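Local coordinates for protein 5-methylthioribose-1-phosphate isomerase (Saccharomyces cerevisiae, PDB 1W2W) that catalyses the interconversion of methylthioribose-1-phosphate and methylthioribulose-1-phosphate in the methionine salvage pathway, the present chain being the N-terminal piece of the enzyme, at residues L3-V7 against V18-Q23; E12-V16 against Q69-H73; S63-E67 against R98-L102. All coordinates share one frame; numbering follows the deposited sequence.

Contact 1 (L3-V7 against V18-Q23); sequences LEAIV and VKVLDQ
V7 and K19 face each other as an antiparallel hydrogen-bonded pair in the hairpin of strands 6-9 and 17-21, and both backbone bonds of the pair are made. V7 N gives its proton to K19 O at 2.8 Å; K19 N returns one to V7 O at 3.0 Å. V7 O also receives the CA-H of V18. Next comes I6 with V20, a non-hydrogen-bonded pair whose side chains run side by side, I6 CG1 lying 3.8 Å from V20 CG1, on the face covered by helix 53-73. There I6 meets I58 and L62, and V20 meets V59. On the opposite face the methylene CG of K19 lies alongside V7 CB, and its ammonium end makes a cation-pi contact with Y32 of the neighbouring strand.

The pairing ends at A5, outside the strand. L21 N reaches A5 O at 2.9 Å, and a water takes over from there: it donates to A5 O (2.8 Å) and to L21 O (2.8 Å), and accepts from Q23 NE2 (3.0 Å). With CG anti to its carbonyl carbon (chi1 -62°) and the chain extended beyond, Q23 brings that amide nitrogen beside A5 CB, while OE1 is held by R51 NH1. L21 CD1 lies against E4 O.

A5 O thus has both a backbone and a water donor, and the water in turn has three protein partners, consistent with a fixed, integral water that carries the polar link past the end of the ladder to Q23.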
loop_
_atom_site.group_PDB
_atom_site.type_symbol
_atom_site.label_atom_id
_atom_site.label_comp_id
_atom_site.label_asym_id
_atom_site.label_seq_id
_atom_site.Cartn_x
_atom_site.Cartn_y
_atom_site.Cartn_z
ATOM N N LEU A 3 13.086 -17.398 12.773
ATOM C CA LEU A 3 11.687 -16.973 12.749
ATOM C C LEU A 3 11.076 -16.807 14.137
ATOM O O LEU A 3 9.895 -16.487 14.256
ATOM C CB LEU A 3 10.830 -17.955 11.939
ATOM C CG LEU A 3 11.095 -18.087 10.442
ATOM C CD1 LEU A 3 9.913 -18.769 9.770
ATOM C CD2 LEU A 3 11.364 -16.741 9.797
ATOM N N GLU A 4 11.877 -17.025 15.174
ATOM C CA GLU A 4 11.380 -17.036 16.542
ATOM C C GLU A 4 11.380 -15.607 17.097
ATOM O O GLU A 4 12.434 -15.033 17.336
ATOM C CB GLU A 4 12.216 -17.987 17.414
ATOM C CG GLU A 4 11.787 -18.033 18.877
ATOM C CD GLU A 4 12.296 -19.238 19.665
ATOM O OE1 GLU A 4 13.437 -19.713 19.433
ATOM O OE2 GLU A 4 11.539 -19.715 20.542
ATOM N N ALA A 5 10.194 -15.031 17.289
ATOM C CA ALA A 5 10.092 -13.651 17.772
ATOM C C ALA A 5 10.652 -13.513 19.176
ATOM O O ALA A 5 11.249 -12.490 19.517
ATOM C CB ALA A 5 8.649 -13.173 17.747
ATOM N N ILE A 6 10.456 -14.542 19.988
ATOM C CA ILE A 6 10.787 -14.461 21.409
ATOM C C ILE A 6 11.612 -15.676 21.779
ATOM O O ILE A 6 11.175 -16.806 21.571
ATOM C CB ILE A 6 9.488 -14.391 22.248
ATOM C CG1 ILE A 6 8.733 -13.092 21.932
ATOM C CG2 ILE A 6 9.799 -14.483 23.753
ATOM C CD1 ILE A 6 7.267 -13.130 22.351
ATOM N N VAL A 7 12.808 -15.445 22.310
ATOM C CA VAL A 7 13.657 -16.560 22.702
ATOM C C VAL A 7 13.664 -16.615 24.223
ATOM O O VAL A 7 14.262 -15.755 24.882
ATOM C CB VAL A 7 15.074 -16.428 22.145
ATOM C CG1 VAL A 7 15.921 -17.637 22.565
ATOM C CG2 VAL A 7 15.026 -16.336 20.609
ATOM N N VAL A 18 15.318 -14.020 28.579
ATOM C CA VAL A 18 14.370 -13.678 27.529
ATOM C C VAL A 18 15.074 -12.666 26.639
ATOM O O VAL A 18 15.632 -11.691 27.133
ATOM C CB VAL A 18 13.081 -13.070 28.129
ATOM C CG1 VAL A 18 12.119 -12.659 27.030
ATOM C CG2 VAL A 18 12.416 -14.057 29.089
ATOM N N LYS A 19 15.066 -12.895 25.329
ATOM C CA LYS A 19 15.499 -11.866 24.381
ATOM C C LYS A 19 14.540 -11.908 23.191
ATOM O O LYS A 19 13.948 -12.945 22.925
ATOM C CB LYS A 19 16.960 -12.069 23.950
ATOM C CG LYS A 19 17.218 -13.299 23.087
ATOM C CD LYS A 19 18.717 -13.502 22.871
ATOM C CE LYS A 19 18.987 -14.586 21.837
ATOM N NZ LYS A 19 20.442 -14.912 21.761
ATOM N N VAL A 20 14.361 -10.798 22.486
ATOM C CA VAL A 20 13.379 -10.768 21.405
ATOM C C VAL A 20 13.986 -10.211 20.122
ATOM O O VAL A 20 14.880 -9.356 20.150
ATOM C CB VAL A 20 12.131 -9.950 21.776
ATOM C CG1 VAL A 20 11.420 -10.555 22.989
ATOM C CG2 VAL A 20 12.507 -8.480 22.014
ATOM N N LEU A 21 13.514 -10.702 18.986
ATOM C CA LEU A 21 13.991 -10.176 17.716
ATOM C C LEU A 21 13.464 -8.765 17.558
ATOM O O LEU A 21 12.303 -8.511 17.847
ATOM C CB LEU A 21 13.446 -11.019 16.566
ATOM C CG LEU A 21 14.245 -12.234 16.108
ATOM C CD1 LEU A 21 13.540 -12.826 14.906
ATOM C CD2 LEU A 21 15.682 -11.847 15.777
ATOM N N ASP A 22 14.300 -7.854 17.073
ATOM C CA ASP A 22 13.803 -6.522 16.745
ATOM C C ASP A 22 13.115 -6.568 15.380
ATOM O O ASP A 22 13.769 -6.550 14.319
ATOM C CB ASP A 22 14.954 -5.522 16.716
ATOM C CG ASP A 22 14.471 -4.097 16.599
ATOM O OD1 ASP A 22 13.326 -3.895 16.121
ATOM O OD2 ASP A 22 15.162 -3.122 16.976
ATOM N N GLN A 23 11.787 -6.629 15.394
ATOM C CA GLN A 23 11.077 -6.835 14.138
ATOM C C GLN A 23 11.037 -5.603 13.256
ATOM O O GLN A 23 10.618 -5.689 12.097
ATOM C CB GLN A 23 9.672 -7.363 14.396
ATOM C CG GLN A 23 9.682 -8.723 15.098
ATOM C CD GLN A 23 8.292 -9.304 15.213
ATOM O OE1 GLN A 23 7.540 -9.323 14.239
ATOM N NE2 GLN A 23 7.936 -9.770 16.408
HETATM O O HOH W 1 10.083 -10.128 18.482
#

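Contact 2 (E12-V16 against Q69-H73); sequences EPENV and QLIKH
Q69 turns both ends of its side-chain amide onto the backbone of the loop 12-16. NE2 donates to P13 O at 2.9 Å, with the acceptor close to the amide plane, and OE1 accepts from V16 N at 2.9 Å, in the carbonyl plane. The amide thereby bridges from P13, inside the turn, to V16, just past it, with E14 O standing over the amide face, 3.3 Å from Q69 CD. Each end has a second partner: a water bound to V16 O donates to OE1, and D133 of helix 129-168 takes a bond from NE2. Without this amide, as with an alanine here, P13 O and V16 N are likely to lose their mates and a gap to open between turn and helix.

On the solvent-exposed side E14 OE1 forms a salt bridge with K72 NZ (2.7 Å). H73 brings CE1, at the edge of its ring, to E14 O at 3.1 Å, and the amide plane of N15 stands 85° to that ring.

Farther out, the loop is shaped from within. N15 CG, anti to the backbone N (chi1 -173°), carries ND2 to E12 OE1 at 3.0 Å. P13 and V16 rest on Y137 of helix 129-168. Residues E12 to N15 form a type I beta turn, closed by N15 N to E12 O and reinforced by the side-chain bond, in the connection of a beta hairpin, bound through its peptide groups to the C-terminal end of helix 53-73.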
loop_
_atom_site.group_PDB
_atom_site.type_symbol
_atom_site.label_atom_id
_atom_site.label_comp_id
_atom_site.label_asym_id
_atom_site.label_seq_id
_atom_site.Cartn_x
_atom_site.Cartn_y
_atom_site.Cartn_z
ATOM N N GLU A 12 16.472 -22.773 33.560
ATOM C CA GLU A 12 16.582 -22.473 34.991
ATOM C C GLU A 12 15.305 -21.758 35.429
ATOM O O GLU A 12 15.154 -20.554 35.212
ATOM C CB GLU A 12 17.784 -21.559 35.254
ATOM C CG GLU A 12 19.155 -22.201 35.084
ATOM C CD GLU A 12 20.266 -21.164 35.157
ATOM O OE1 GLU A 12 20.320 -20.430 36.162
ATOM O OE2 GLU A 12 21.090 -21.065 34.224
ATOM N N PRO A 13 14.358 -22.485 36.017
ATOM C CA PRO A 13 13.068 -21.869 36.355
ATOM C C PRO A 13 13.199 -20.620 37.232
ATOM O O PRO A 13 12.352 -19.734 37.139
ATOM C CB PRO A 13 12.323 -22.994 37.082
ATOM C CG PRO A 13 12.940 -24.245 36.540
ATOM C CD PRO A 13 14.404 -23.913 36.378
ATOM N N GLU A 14 14.238 -20.556 38.060
ATOM C CA GLU A 14 14.428 -19.407 38.947
ATOM C C GLU A 14 15.212 -18.242 38.340
ATOM O O GLU A 14 15.371 -17.195 38.973
ATOM C CB GLU A 14 15.049 -19.850 40.272
ATOM C CG GLU A 14 14.024 -20.385 41.260
ATOM C CD GLU A 14 14.630 -20.860 42.567
ATOM O OE1 GLU A 14 15.328 -20.075 43.241
ATOM O OE2 GLU A 14 14.400 -22.027 42.929
ATOM N N ASN A 15 15.685 -18.416 37.112
ATOM C CA ASN A 15 16.628 -17.482 36.505
ATOM C C ASN A 15 16.459 -17.557 34.991
ATOM O O ASN A 15 17.401 -17.907 34.279
ATOM C CB ASN A 15 18.065 -17.890 36.877
ATOM C CG ASN A 15 19.110 -16.892 36.427
ATOM O OD1 ASN A 15 18.886 -15.680 36.418
ATOM N ND2 ASN A 15 20.284 -17.405 36.057
ATOM N N VAL A 16 15.271 -17.238 34.499
ATOM C CA VAL A 16 15.019 -17.398 33.064
ATOM C C VAL A 16 15.730 -16.300 32.293
ATOM O O VAL A 16 16.033 -15.240 32.847
ATOM C CB VAL A 16 13.515 -17.385 32.706
ATOM C CG1 VAL A 16 12.766 -18.495 33.428
ATOM C CG2 VAL A 16 12.874 -16.021 32.977
ATOM N N GLN A 69 12.324 -11.757 39.097
ATOM C CA GLN A 69 13.536 -12.533 39.331
ATOM C C GLN A 69 14.757 -11.656 39.527
ATOM O O GLN A 69 15.643 -11.987 40.316
ATOM C CB GLN A 69 13.757 -13.572 38.233
ATOM C CG GLN A 69 12.577 -14.537 38.167
ATOM C CD GLN A 69 12.865 -15.777 37.363
ATOM O OE1 GLN A 69 13.665 -15.742 36.420
ATOM N NE2 GLN A 69 12.230 -16.882 37.730
ATOM N N LEU A 70 14.795 -10.532 38.822
ATOM C CA LEU A 70 15.878 -9.573 38.994
ATOM C C LEU A 70 15.851 -8.956 40.395
ATOM O O LEU A 70 16.893 -8.805 41.033
ATOM C CB LEU A 70 15.798 -8.479 37.924
ATOM C CG LEU A 70 16.895 -7.410 37.900
ATOM C CD1 LEU A 70 18.269 -8.039 37.947
ATOM C CD2 LEU A 70 16.761 -6.517 36.669
ATOM N N ILE A 71 14.675 -8.591 40.887
ATOM C CA ILE A 71 14.638 -7.946 42.194
ATOM C C ILE A 71 14.969 -8.935 43.312
ATOM O O ILE A 71 15.425 -8.537 44.389
ATOM C CB ILE A 71 13.312 -7.192 42.436
ATOM C CG1 ILE A 71 12.120 -8.143 42.454
ATOM C CG2 ILE A 71 13.097 -6.140 41.361
ATOM C CD1 ILE A 71 10.785 -7.430 42.488
ATOM N N LYS A 72 14.749 -10.221 43.056
ATOM C CA LYS A 72 15.207 -11.264 43.968
ATOM C C LYS A 72 16.732 -11.368 43.970
ATOM O O LYS A 72 17.360 -11.360 45.033
ATOM C CB LYS A 72 14.578 -12.620 43.633
ATOM C CG LYS A 72 15.133 -13.750 44.497
ATOM C CD LYS A 72 14.968 -15.108 43.842
ATOM C CE LYS A 72 16.084 -16.069 44.246
ATOM N NZ LYS A 72 15.818 -17.435 43.691
ATOM N N HIS A 73 17.316 -11.453 42.775
ATOM C CA HIS A 73 18.745 -11.707 42.603
ATOM C C HIS A 73 19.626 -10.481 42.817
ATOM O O HIS A 73 20.807 -10.609 43.136
ATOM C CB HIS A 73 19.029 -12.252 41.200
ATOM C CG HIS A 73 18.584 -13.665 40.998
ATOM N ND1 HIS A 73 17.980 -14.090 39.835
ATOM C CD2 HIS A 73 18.661 -14.750 41.804
ATOM C CE1 HIS A 73 17.693 -15.376 39.938
ATOM N NE2 HIS A 73 18.101 -15.803 41.121
HETATM O O HOH W 2 13.979 -16.200 41.130
HETATM O O HOH W 3 15.129 -13.987 34.984
#

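Contact 3 (S63-E67 against R98-L102); sequences SVLTE and RLDFL
Two helices pack here in a buried, near-antiparallel contact that combines a salt bridge with an apolar patch: 63-67, within helix 53-73, and 98-102, within helix 88-103. The two short segments run at 147° to each other, with their axes 12.0 Å apart at closest approach; E67 and R98 reach across at one end while V64 meets leucines beside them. E67 and R98 cross at about a right angle, and the carboxylate lies at the NE/NH2 edge of the guanidinium, the two planes only 25° apart. R98 NE donates to the syn lone pair of E67 OE1 at 2.7 Å, and R98 NH2 donates to E67 OE2 at 2.9 Å. This side-on, two-nitrogen grip, one nitrogen to each oxygen, fixes the rotation of both groups. The R98 chain bends at chi3 (72°), which turns the NE edge toward E67.

The pair belongs to the helical part between strands 32-34 and 174-179, within the initiation factor 2 subunit family region, and the N-terminal end of helix 38-46 and the loop before helix 88-103 supply further partners. E67 OE2 also accepts from I38 N and OE1 bonds Y83 OH, while R98 NH2 has a second salt bridge to D39. The buried charges are therefore shared among several partners, which probably favours the ionised state of both.

Beside the polar pair, V64 CG2 pushes against L99 CD2 at 3.5 Å, tighter than usual for two methyls, the side chains crossing nearly at right angles. V64 CG2 also meets L102 CD2 at 4.0 Å, and the same L102 methyl lies 3.9 Å from S63 OG, whose hydrogen bond goes to G60 O within its own helix. L136 of helix 129-168 touches V64, and L116 of helix 111-124 touches L102.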
loop_
_atom_site.group_PDB
_atom_site.type_symbol
_atom_site.label_atom_id
_atom_site.label_comp_id
_atom_site.label_asym_id
_atom_site.label_seq_id
_atom_site.Cartn_x
_atom_site.Cartn_y
_atom_site.Cartn_z
ATOM N N SER A 63 8.250 -10.236 30.720
ATOM C CA SER A 63 8.971 -9.104 31.305
ATOM C C SER A 63 8.634 -8.914 32.787
ATOM O O SER A 63 9.457 -8.400 33.550
ATOM C CB SER A 63 8.755 -7.808 30.508
ATOM O OG SER A 63 7.505 -7.207 30.810
ATOM N N VAL A 64 7.434 -9.325 33.190
ATOM C CA VAL A 64 7.070 -9.321 34.610
ATOM C C VAL A 64 7.906 -10.371 35.348
ATOM O O VAL A 64 8.441 -10.127 36.445
ATOM C CB VAL A 64 5.566 -9.613 34.802
ATOM C CG1 VAL A 64 5.185 -9.494 36.278
ATOM C CG2 VAL A 64 4.707 -8.654 33.989
ATOM N N LEU A 65 8.035 -11.549 34.750
ATOM C CA LEU A 65 8.835 -12.602 35.364
ATOM C C LEU A 65 10.314 -12.220 35.457
ATOM O O LEU A 65 10.936 -12.407 36.505
ATOM C CB LEU A 65 8.655 -13.949 34.647
ATOM C CG LEU A 65 9.523 -15.110 35.167
ATOM C CD1 LEU A 65 9.182 -15.445 36.627
ATOM C CD2 LEU A 65 9.349 -16.344 34.291
ATOM N N THR A 66 10.901 -11.687 34.392
ATOM C CA THR A 66 12.300 -11.268 34.499
ATOM C C THR A 66 12.466 -10.182 35.562
ATOM O O THR A 66 13.483 -10.156 36.263
ATOM C CB THR A 66 12.901 -10.797 33.150
ATOM O OG1 THR A 66 12.076 -9.785 32.568
ATOM C CG2 THR A 66 12.901 -11.908 32.120
ATOM N N GLU A 67 11.480 -9.295 35.682
ATOM C CA GLU A 67 11.546 -8.237 36.688
ATOM C C GLU A 67 11.540 -8.809 38.104
ATOM O O GLU A 67 12.361 -8.417 38.944
ATOM C CB GLU A 67 10.433 -7.198 36.530
ATOM C CG GLU A 67 10.476 -6.153 37.639
ATOM C CD GLU A 67 9.910 -4.819 37.213
ATOM O OE1 GLU A 67 9.197 -4.191 38.021
ATOM O OE2 GLU A 67 10.178 -4.394 36.069
ATOM N N ARG A 98 3.026 -1.086 37.979
ATOM C CA ARG A 98 3.863 -1.382 36.823
ATOM C C ARG A 98 3.151 -2.287 35.809
ATOM O O ARG A 98 3.381 -2.167 34.599
ATOM C CB ARG A 98 5.223 -1.931 37.266
ATOM C CG ARG A 98 6.100 -0.811 37.816
ATOM C CD ARG A 98 7.382 -1.276 38.450
ATOM N NE ARG A 98 8.351 -1.743 37.458
ATOM C CZ ARG A 98 8.972 -0.963 36.589
ATOM N NH1 ARG A 98 8.734 0.344 36.565
ATOM N NH2 ARG A 98 9.843 -1.492 35.745
ATOM N N LEU A 99 2.275 -3.163 36.295
ATOM C CA LEU A 99 1.374 -3.905 35.404
ATOM C C LEU A 99 0.406 -3.008 34.639
ATOM O O LEU A 99 0.163 -3.218 33.448
ATOM C CB LEU A 99 0.633 -5.020 36.154
ATOM C CG LEU A 99 1.489 -6.122 36.779
ATOM C CD1 LEU A 99 0.619 -7.001 37.680
ATOM C CD2 LEU A 99 2.163 -6.963 35.686
ATOM N N ASP A 100 -0.147 -2.004 35.308
ATOM C CA ASP A 100 -0.944 -0.989 34.624
ATOM C C ASP A 100 -0.152 -0.184 33.591
ATOM O O ASP A 100 -0.666 0.131 32.517
ATOM C CB ASP A 100 -1.648 -0.060 35.631
ATOM C CG ASP A 100 -2.618 -0.805 36.546
ATOM O OD1 ASP A 100 -2.989 -1.962 36.242
ATOM O OD2 ASP A 100 -3.063 -0.309 37.607
ATOM N N PHE A 101 1.099 0.147 33.909
ATOM C CA PHE A 101 1.987 0.819 32.959
ATOM C C PHE A 101 2.159 -0.061 31.715
ATOM O O PHE A 101 1.964 0.396 30.576
ATOM C CB PHE A 101 3.330 1.100 33.643
ATOM C CG PHE A 101 4.394 1.647 32.733
ATOM C CD1 PHE A 101 4.182 2.814 32.012
ATOM C CD2 PHE A 101 5.605 0.987 32.607
ATOM C CE1 PHE A 101 5.166 3.316 31.176
ATOM C CE2 PHE A 101 6.596 1.487 31.773
ATOM C CZ PHE A 101 6.376 2.653 31.060
ATOM N N LEU A 102 2.506 -1.325 31.942
ATOM C CA LEU A 102 2.713 -2.274 30.837
ATOM C C LEU A 102 1.473 -2.365 29.952
ATOM O O LEU A 102 1.575 -2.342 28.719
ATOM C CB LEU A 102 3.059 -3.664 31.386
ATOM C CG LEU A 102 3.349 -4.762 30.355
ATOM C CD1 LEU A 102 4.482 -4.283 29.452
ATOM C CD2 LEU A 102 3.778 -6.033 31.081
#

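Overall arrangement
From the N terminus the chain enters strand 6-9, turns through 12-16 and returns along strand 17-21, so contact 1 closes the hairpin and 12-16 lies within its loop. Contact 2 starts inside that loop and closes a longer one, over the third strand and helix 38-46 to the end of helix 53-73; contacts 1 and 2 therefore cross. Contact 3 opens farther back on the same helix and ends on helix 88-103, crossing contact 2 but following contact 1 in series. Contacts 2 and 3 share helix 53-73, on which contact 1 also packs: V16 CG2 meets L65 CD2 and V18 CG2 meets T66 CG2, joining the hairpin to the helical part.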